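Local structure of GH26A (Muricauda sp. MAR_2010_75, 6Q75) at residues N219-R224 / D229-Y234; P174-N179 / A248-H253; P118-R123 / T150-Q155. The protein is a family 26 glycoside hydrolase that probably cleaves glycosidic bonds in polysaccharides such as mannans. All coordinates share one frame; numbering follows the deposited sequence.

Interaction 1. Residues N219-R224 / D229-Y234; sequences NANGPR and DQAYDY
R224 and A231 form a single antiparallel, hydrogen-bonded backbone bridge. R224 N donates a hydrogen bond to A231 O at 2.9 Å, and A231 N donates one back to R224 O. The R224 side chain, with CG between the backbone N and the carbonyl carbon (chi1 64°) and a bend at chi2, grips D229 side-on with two nitrogens. NE donates to the backbone carbonyl D229 O at 2.9 Å, almost straight (168°) and within the guanidinium plane. NH2 makes a salt bridge to D229 OD1 at 2.9 Å, meeting that oxygen from above the carboxylate plane. The guanidinium and carboxylate planes stand 68° apart. With an alanine here, the D229 carboxylate would probably lose this counter-charge and D229 O its NE bond. P223 CG sits over one face of the Y234 ring, 4.2 Å from its centroid, and A220 CB touches the ring edge. Y234 OH is hydrogen-bonded to T249 OG1. N221 ND2 donates to G222 O, and N221 O accepts from N179 ND2. This is a loop folded back beyond a barrel strand, 214-221. Backbone pairing and a charged grip on D229 fix one end; ring packing with Y234, whose hydroxyl is itself bonded, fixes the other.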
# COMPACT_ATOMS: atom_id res chain seq x y z
N ASN A 219 2.09 -5.47 -2.07
CA ASN A 219 1.46 -4.69 -3.15
C ASN A 219 2.39 -4.75 -4.37
O ASN A 219 3.40 -4.03 -4.41
CB ASN A 219 1.24 -3.25 -2.69
CG ASN A 219 0.28 -2.44 -3.59
OD1 ASN A 219 -0.31 -1.46 -3.12
ND2 ASN A 219 0.13 -2.83 -4.86
N ALA A 220 2.04 -5.57 -5.35
CA ALA A 220 2.83 -5.73 -6.56
C ALA A 220 2.30 -4.81 -7.67
O ALA A 220 1.41 -3.99 -7.46
CB ALA A 220 2.82 -7.19 -7.00
N ASN A 221 2.89 -4.95 -8.86
CA ASN A 221 2.40 -4.30 -10.08
C ASN A 221 1.81 -5.34 -11.01
O ASN A 221 2.26 -6.48 -11.06
CB ASN A 221 3.55 -3.59 -10.80
CG ASN A 221 3.06 -2.43 -11.68
OD1 ASN A 221 2.94 -1.31 -11.19
ND2 ASN A 221 2.77 -2.70 -12.95
N GLY A 222 0.78 -4.96 -11.79
CA GLY A 222 0.37 -5.83 -12.86
C GLY A 222 1.54 -6.23 -13.75
O GLY A 222 2.34 -5.37 -14.16
N PRO A 223 1.68 -7.52 -14.05
CA PRO A 223 2.85 -7.96 -14.84
C PRO A 223 2.79 -7.48 -16.28
O PRO A 223 1.72 -7.32 -16.86
CB PRO A 223 2.76 -9.49 -14.78
CG PRO A 223 1.86 -9.79 -13.56
CD PRO A 223 0.87 -8.65 -13.56
N ARG A 224 3.98 -7.27 -16.87
CA ARG A 224 4.04 -6.88 -18.27
C ARG A 224 5.45 -7.14 -18.79
O ARG A 224 6.41 -7.07 -18.03
CB ARG A 224 3.68 -5.40 -18.47
CG ARG A 224 4.67 -4.46 -17.81
CD ARG A 224 3.97 -3.29 -17.24
NE ARG A 224 4.85 -2.16 -16.94
CZ ARG A 224 4.44 -1.08 -16.30
NH1 ARG A 224 3.18 -1.02 -15.89
NH2 ARG A 224 5.27 -0.08 -16.06
N ASP A 229 10.74 -1.75 -19.09
CA ASP A 229 9.62 -1.42 -18.22
C ASP A 229 8.88 -2.68 -17.78
O ASP A 229 7.65 -2.64 -17.60
CB ASP A 229 8.67 -0.44 -18.97
CG ASP A 229 7.72 0.31 -18.06
OD1 ASP A 229 7.98 0.43 -16.84
OD2 ASP A 229 6.70 0.84 -18.58
N GLN A 230 9.60 -3.79 -17.56
CA GLN A 230 8.97 -5.06 -17.23
C GLN A 230 8.52 -5.13 -15.78
O GLN A 230 9.10 -4.50 -14.87
CB GLN A 230 9.92 -6.23 -17.52
CG GLN A 230 10.47 -6.28 -18.95
CD GLN A 230 11.80 -5.54 -19.12
OE1 GLN A 230 12.16 -4.66 -18.32
NE2 GLN A 230 12.54 -5.91 -20.15
N ALA A 231 7.49 -5.94 -15.56
CA ALA A 231 7.09 -6.36 -14.23
C ALA A 231 6.82 -7.85 -14.29
O ALA A 231 6.02 -8.32 -15.12
CB ALA A 231 5.88 -5.59 -13.71
N TYR A 232 7.49 -8.60 -13.42
CA TYR A 232 7.57 -10.04 -13.56
C TYR A 232 6.47 -10.72 -12.75
O TYR A 232 5.62 -10.07 -12.13
CB TYR A 232 8.99 -10.50 -13.20
CG TYR A 232 9.97 -9.98 -14.25
CD1 TYR A 232 9.95 -10.48 -15.54
CD2 TYR A 232 10.87 -8.96 -13.96
CE1 TYR A 232 10.81 -10.00 -16.52
CE2 TYR A 232 11.74 -8.48 -14.92
CZ TYR A 232 11.71 -9.01 -16.20
OH TYR A 232 12.56 -8.54 -17.18
N ASP A 233 6.47 -12.05 -12.77
CA ASP A 233 5.41 -12.83 -12.16
C ASP A 233 5.29 -12.56 -10.66
O ASP A 233 6.29 -12.46 -9.95
CB ASP A 233 5.66 -14.32 -12.36
CG ASP A 233 5.42 -14.78 -13.80
OD1 ASP A 233 4.60 -14.16 -14.51
OD2 ASP A 233 6.04 -15.79 -14.20
N TYR A 234 4.05 -12.49 -10.19
CA TYR A 234 3.78 -12.24 -8.78
C TYR A 234 4.54 -13.20 -7.87
O TYR A 234 5.15 -12.79 -6.88
CB TYR A 234 2.28 -12.37 -8.50
CG TYR A 234 1.39 -11.28 -9.12
CD1 TYR A 234 1.73 -9.93 -9.03
CD2 TYR A 234 0.20 -11.61 -9.76
CE1 TYR A 234 0.90 -8.95 -9.53
CE2 TYR A 234 -0.64 -10.63 -10.29
CZ TYR A 234 -0.28 -9.30 -10.18
OH TYR A 234 -1.09 -8.32 -10.68

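Interaction 2. Residues P174-N179 / A248-H253; sequences PYHEMN and ATDVYH
E177 and D250 meet carboxylate to carboxylate at the C-terminal end of a (beta/alpha)8 barrel, the fold of family 26 glycoside hydrolases. E177 follows strand 170-173 and D250 lies on strand 246-251. The two side chains cross at about a right angle, and their carboxylate planes are 73° apart. E177 runs straight beyond CG (chi2 180°), which carries its carboxylate across to D250. Its flank is in contact as well: E177 CG lies 3.2 Å from D250 OD2. The other oxygen of each acid has a partner elsewhere. E177 OE1 accepts from W182 NE1 and is hydrogen-bonded to the amine of a bound Tris molecule, while D250 OD1 accepts from N219 ND2. H176 turns its ring edge to the same aspartate, with CD2 4.4 Å from D250 OD2, and its NE2 is hydrogen-bonded to a Tris hydroxyl. E277, on strand 273-278, touches both H176 and E177. The placing of E177 and E277 at the ends of the fourth and seventh strands is consistent with the glutamate pair of clan GH-A, and the Tris probably marks the substrate-binding cleft. At the centre of the contact, E177 OE2 and D250 OD2 are just 2.5 Å apart.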
# COMPACT_ATOMS: atom_id res chain seq x y z
N PRO A 174 4.59 -1.54 2.25
CA PRO A 174 5.99 -1.19 1.98
C PRO A 174 6.56 -1.85 0.71
O PRO A 174 6.16 -2.94 0.30
CB PRO A 174 6.71 -1.73 3.23
CG PRO A 174 5.91 -3.02 3.55
CD PRO A 174 4.43 -2.68 3.15
N TYR A 175 7.55 -1.18 0.13
CA TYR A 175 8.35 -1.72 -0.98
C TYR A 175 7.45 -2.24 -2.10
O TYR A 175 7.58 -3.38 -2.57
CB TYR A 175 9.29 -2.81 -0.50
CG TYR A 175 10.32 -2.34 0.51
CD1 TYR A 175 11.15 -1.24 0.24
CD2 TYR A 175 10.47 -2.98 1.73
CE1 TYR A 175 12.11 -0.80 1.18
CE2 TYR A 175 11.43 -2.56 2.67
CZ TYR A 175 12.23 -1.47 2.38
OH TYR A 175 13.17 -1.04 3.31
N HIS A 176 6.51 -1.40 -2.48
CA HIS A 176 5.46 -1.75 -3.43
C HIS A 176 6.02 -1.87 -4.86
O HIS A 176 7.12 -1.40 -5.17
CB HIS A 176 4.35 -0.70 -3.39
CG HIS A 176 4.86 0.66 -3.75
ND1 HIS A 176 5.79 1.33 -2.99
CD2 HIS A 176 4.64 1.44 -4.84
CE1 HIS A 176 6.09 2.48 -3.56
NE2 HIS A 176 5.39 2.57 -4.68
N GLU A 177 5.24 -2.52 -5.73
CA GLU A 177 5.64 -2.71 -7.14
C GLU A 177 7.00 -3.41 -7.25
O GLU A 177 7.80 -3.16 -8.16
CB GLU A 177 5.61 -1.38 -7.90
CG GLU A 177 4.16 -0.83 -8.01
CD GLU A 177 4.02 0.51 -8.75
OE1 GLU A 177 5.02 1.06 -9.29
OE2 GLU A 177 2.87 1.01 -8.84
N MET A 178 7.24 -4.35 -6.34
CA MET A 178 8.55 -4.98 -6.24
C MET A 178 8.84 -5.93 -7.39
O MET A 178 10.01 -6.31 -7.57
CB MET A 178 8.64 -5.73 -4.90
CG MET A 178 7.85 -7.05 -4.85
SD MET A 178 6.04 -6.87 -4.85
CE MET A 178 5.69 -6.20 -3.25
N ASN A 179 7.82 -6.32 -8.17
CA ASN A 179 8.07 -7.14 -9.35
C ASN A 179 8.46 -6.29 -10.55
O ASN A 179 8.85 -6.85 -11.58
CB ASN A 179 6.85 -8.02 -9.67
CG ASN A 179 5.57 -7.22 -9.88
OD1 ASN A 179 5.36 -6.19 -9.24
ND2 ASN A 179 4.70 -7.69 -10.79
N ALA A 248 -2.08 -7.17 -3.00
CA ALA A 248 -2.62 -6.07 -3.76
C ALA A 248 -1.81 -5.90 -5.03
O ALA A 248 -0.68 -6.37 -5.14
CB ALA A 248 -2.61 -4.76 -2.96
N THR A 249 -2.41 -5.21 -5.98
CA THR A 249 -1.69 -4.89 -7.21
C THR A 249 -2.11 -3.51 -7.69
O THR A 249 -3.16 -2.99 -7.32
CB THR A 249 -1.89 -5.96 -8.29
OG1 THR A 249 -0.89 -5.79 -9.30
CG2 THR A 249 -3.26 -5.85 -8.89
N ASP A 250 -1.25 -2.92 -8.52
CA ASP A 250 -1.44 -1.59 -9.07
C ASP A 250 -1.82 -1.73 -10.54
O ASP A 250 -1.11 -2.41 -11.29
CB ASP A 250 -0.17 -0.73 -8.94
CG ASP A 250 0.17 -0.43 -7.47
OD1 ASP A 250 -0.64 -0.76 -6.59
OD2 ASP A 250 1.22 0.15 -7.20
N VAL A 251 -2.94 -1.11 -10.92
CA VAL A 251 -3.52 -1.26 -12.26
C VAL A 251 -3.79 0.13 -12.81
O VAL A 251 -4.68 0.84 -12.33
CB VAL A 251 -4.81 -2.09 -12.25
CG1 VAL A 251 -5.43 -2.07 -13.68
CG2 VAL A 251 -4.52 -3.53 -11.80
N TYR A 252 -3.00 0.55 -13.79
CA TYR A 252 -3.23 1.81 -14.47
C TYR A 252 -3.79 1.53 -15.86
O TYR A 252 -3.85 0.38 -16.31
CB TYR A 252 -1.92 2.62 -14.56
CG TYR A 252 -1.59 3.21 -13.21
CD1 TYR A 252 -2.12 4.44 -12.83
CD2 TYR A 252 -0.78 2.53 -12.31
CE1 TYR A 252 -1.87 4.98 -11.59
CE2 TYR A 252 -0.51 3.07 -11.04
CZ TYR A 252 -1.07 4.30 -10.71
OH TYR A 252 -0.82 4.88 -9.48
N HIS A 253 -4.24 2.59 -16.51
CA HIS A 253 -4.75 2.57 -17.88
C HIS A 253 -5.96 1.66 -18.04
O HIS A 253 -6.26 1.22 -19.15
CB HIS A 253 -3.67 2.12 -18.87
CG HIS A 253 -2.35 2.80 -18.66
ND1 HIS A 253 -2.18 4.16 -18.80
CD2 HIS A 253 -1.14 2.29 -18.33
CE1 HIS A 253 -0.91 4.46 -18.56
NE2 HIS A 253 -0.26 3.35 -18.28

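Interaction 3. Residues P118-R123 / T150-Q155; sequences PPFSWR and TQQVDQ
F120 meets the amide end of Q152 through CZ and CE1, so a loop residue touches one turn of helix 144-165. The closest atoms are F120 CZ and Q152 NE2, at 3.8 Å. The amide comes in obliquely, and the ring and amide planes stand 84° apart. F120 has CG anti to its carbonyl carbon (chi1 -64°), which turns the ring toward the helix. Q152 starts the same way and then runs extended (chi2 167°), an extension that carries the amide out from the helix to the ring. The amide nitrogen has its hydrogen-bond partner elsewhere: Q152 NE2 donates to Q113 O in the same long loop. P118 makes a second, looser touch, with its CG 4.3 Å from Q155 OE1. W81 packs against both P118 and Q155. The peptide bond between P118 and P119 is cis. The chain bends there, and P118 N lies 3.4 Å above the plane of the F120 ring, offset toward its rim. Next along the chain, S121 holds the N-cap position of helix 122-126, where its OG accepts from E124 N. The contact as a whole sets the loop after strand 104-108 against the helix that leads into strand 170-173, a beta-to-alpha loop meeting an outer helix of a (beta/alpha)8 barrel.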
# COMPACT_ATOMS: atom_id res chain seq x y z
N PRO A 118 18.02 11.37 3.09
CA PRO A 118 16.91 12.19 2.61
C PRO A 118 17.35 13.64 2.48
O PRO A 118 18.31 14.07 3.15
CB PRO A 118 15.83 12.03 3.69
CG PRO A 118 16.33 11.00 4.63
CD PRO A 118 17.81 10.95 4.49
N PRO A 119 16.67 14.44 1.64
CA PRO A 119 15.55 13.99 0.79
C PRO A 119 16.02 13.11 -0.36
O PRO A 119 17.05 13.37 -1.00
CB PRO A 119 14.97 15.30 0.27
CG PRO A 119 16.07 16.30 0.39
CD PRO A 119 16.89 15.89 1.57
N PHE A 120 15.24 12.06 -0.63
CA PHE A 120 15.64 11.02 -1.56
C PHE A 120 15.24 11.40 -2.97
O PHE A 120 14.05 11.56 -3.25
CB PHE A 120 14.98 9.69 -1.17
CG PHE A 120 15.42 9.18 0.18
CD1 PHE A 120 16.75 8.83 0.40
CD2 PHE A 120 14.50 9.00 1.20
CE1 PHE A 120 17.16 8.34 1.63
CE2 PHE A 120 14.91 8.50 2.45
CZ PHE A 120 16.24 8.17 2.65
N SER A 121 16.22 11.53 -3.87
CA SER A 121 15.93 11.85 -5.26
C SER A 121 15.07 10.77 -5.91
O SER A 121 15.30 9.57 -5.75
CB SER A 121 17.23 12.02 -6.04
OG SER A 121 16.99 11.95 -7.45
N TRP A 122 14.06 11.20 -6.66
CA TRP A 122 13.22 10.22 -7.35
C TRP A 122 14.04 9.44 -8.37
O TRP A 122 14.05 8.20 -8.35
CB TRP A 122 12.05 10.93 -8.04
CG TRP A 122 11.08 9.99 -8.71
CD1 TRP A 122 10.94 9.77 -10.05
CD2 TRP A 122 10.15 9.14 -8.05
NE1 TRP A 122 9.95 8.83 -10.27
CE2 TRP A 122 9.45 8.43 -9.06
CE3 TRP A 122 9.82 8.92 -6.72
CZ2 TRP A 122 8.45 7.50 -8.77
CZ3 TRP A 122 8.81 8.01 -6.43
CH2 TRP A 122 8.13 7.31 -7.45
N ARG A 123 14.73 10.14 -9.27
CA ARG A 123 15.42 9.45 -10.36
C ARG A 123 16.71 8.79 -9.90
O ARG A 123 17.06 7.71 -10.38
CB ARG A 123 15.69 10.43 -11.50
CG ARG A 123 14.43 10.81 -12.26
N THR A 150 18.73 0.25 8.92
CA THR A 150 17.96 0.26 10.16
C THR A 150 17.58 1.68 10.57
O THR A 150 16.47 1.90 11.08
CB THR A 150 18.71 -0.44 11.30
OG1 THR A 150 19.87 0.34 11.61
CG2 THR A 150 19.10 -1.87 10.91
N GLN A 151 18.47 2.65 10.36
CA GLN A 151 18.17 4.02 10.76
C GLN A 151 17.06 4.62 9.91
O GLN A 151 16.23 5.39 10.41
CB GLN A 151 19.42 4.90 10.67
CG GLN A 151 20.50 4.47 11.61
CD GLN A 151 21.78 5.24 11.38
OE1 GLN A 151 21.88 6.03 10.44
NE2 GLN A 151 22.76 5.02 12.25
N GLN A 152 17.04 4.31 8.62
CA GLN A 152 15.97 4.80 7.75
C GLN A 152 14.64 4.17 8.13
O GLN A 152 13.60 4.84 8.10
CB GLN A 152 16.31 4.51 6.30
CG GLN A 152 17.48 5.32 5.80
CD GLN A 152 18.01 4.83 4.47
OE1 GLN A 152 17.69 3.72 4.02
NE2 GLN A 152 18.85 5.64 3.83
N VAL A 153 14.64 2.88 8.45
CA VAL A 153 13.41 2.23 8.93
C VAL A 153 12.93 2.90 10.21
O VAL A 153 11.73 3.13 10.40
CB VAL A 153 13.65 0.72 9.14
CG1 VAL A 153 12.49 0.06 9.91
CG2 VAL A 153 13.85 0.04 7.81
N ASP A 154 13.86 3.21 11.13
CA ASP A 154 13.45 3.77 12.41
C ASP A 154 12.84 5.16 12.26
O ASP A 154 12.00 5.56 13.09
CB ASP A 154 14.65 3.81 13.37
CG ASP A 154 15.12 2.42 13.81
OD1 ASP A 154 14.48 1.42 13.45
OD2 ASP A 154 16.13 2.32 14.52
N GLN A 155 13.21 5.91 11.21
CA GLN A 155 12.61 7.22 10.97
C GLN A 155 11.14 7.13 10.58
O GLN A 155 10.43 8.14 10.63
CB GLN A 155 13.38 7.98 9.88
CG GLN A 155 14.70 8.55 10.35
CD GLN A 155 15.53 9.16 9.22
OE1 GLN A 155 15.51 8.67 8.09
NE2 GLN A 155 16.29 10.21 9.54

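In the fold
All three contacts belong to one (beta/alpha)8 barrel. Along the chain interaction 3 closes first; interaction 2 then opens, and interaction 1 falls wholly between its two segments. Interactions 1 and 2 have centres 7 Å apart and touch: N219 O lies 2.7 Å from E177 N, probably a hydrogen bond. Interaction 1 lies on strand 214-221 and interaction 2 on strand 246-251, neighbours in the parallel sheet. Interaction 2 is the more central, its centre about 8 Å from that of the chain. Interaction 3 lies farther out, its centre about 20 Å from that of interaction 2. Interaction 1 lies beside the probable cleft, the N221 side chain about 6 Å from the Tris.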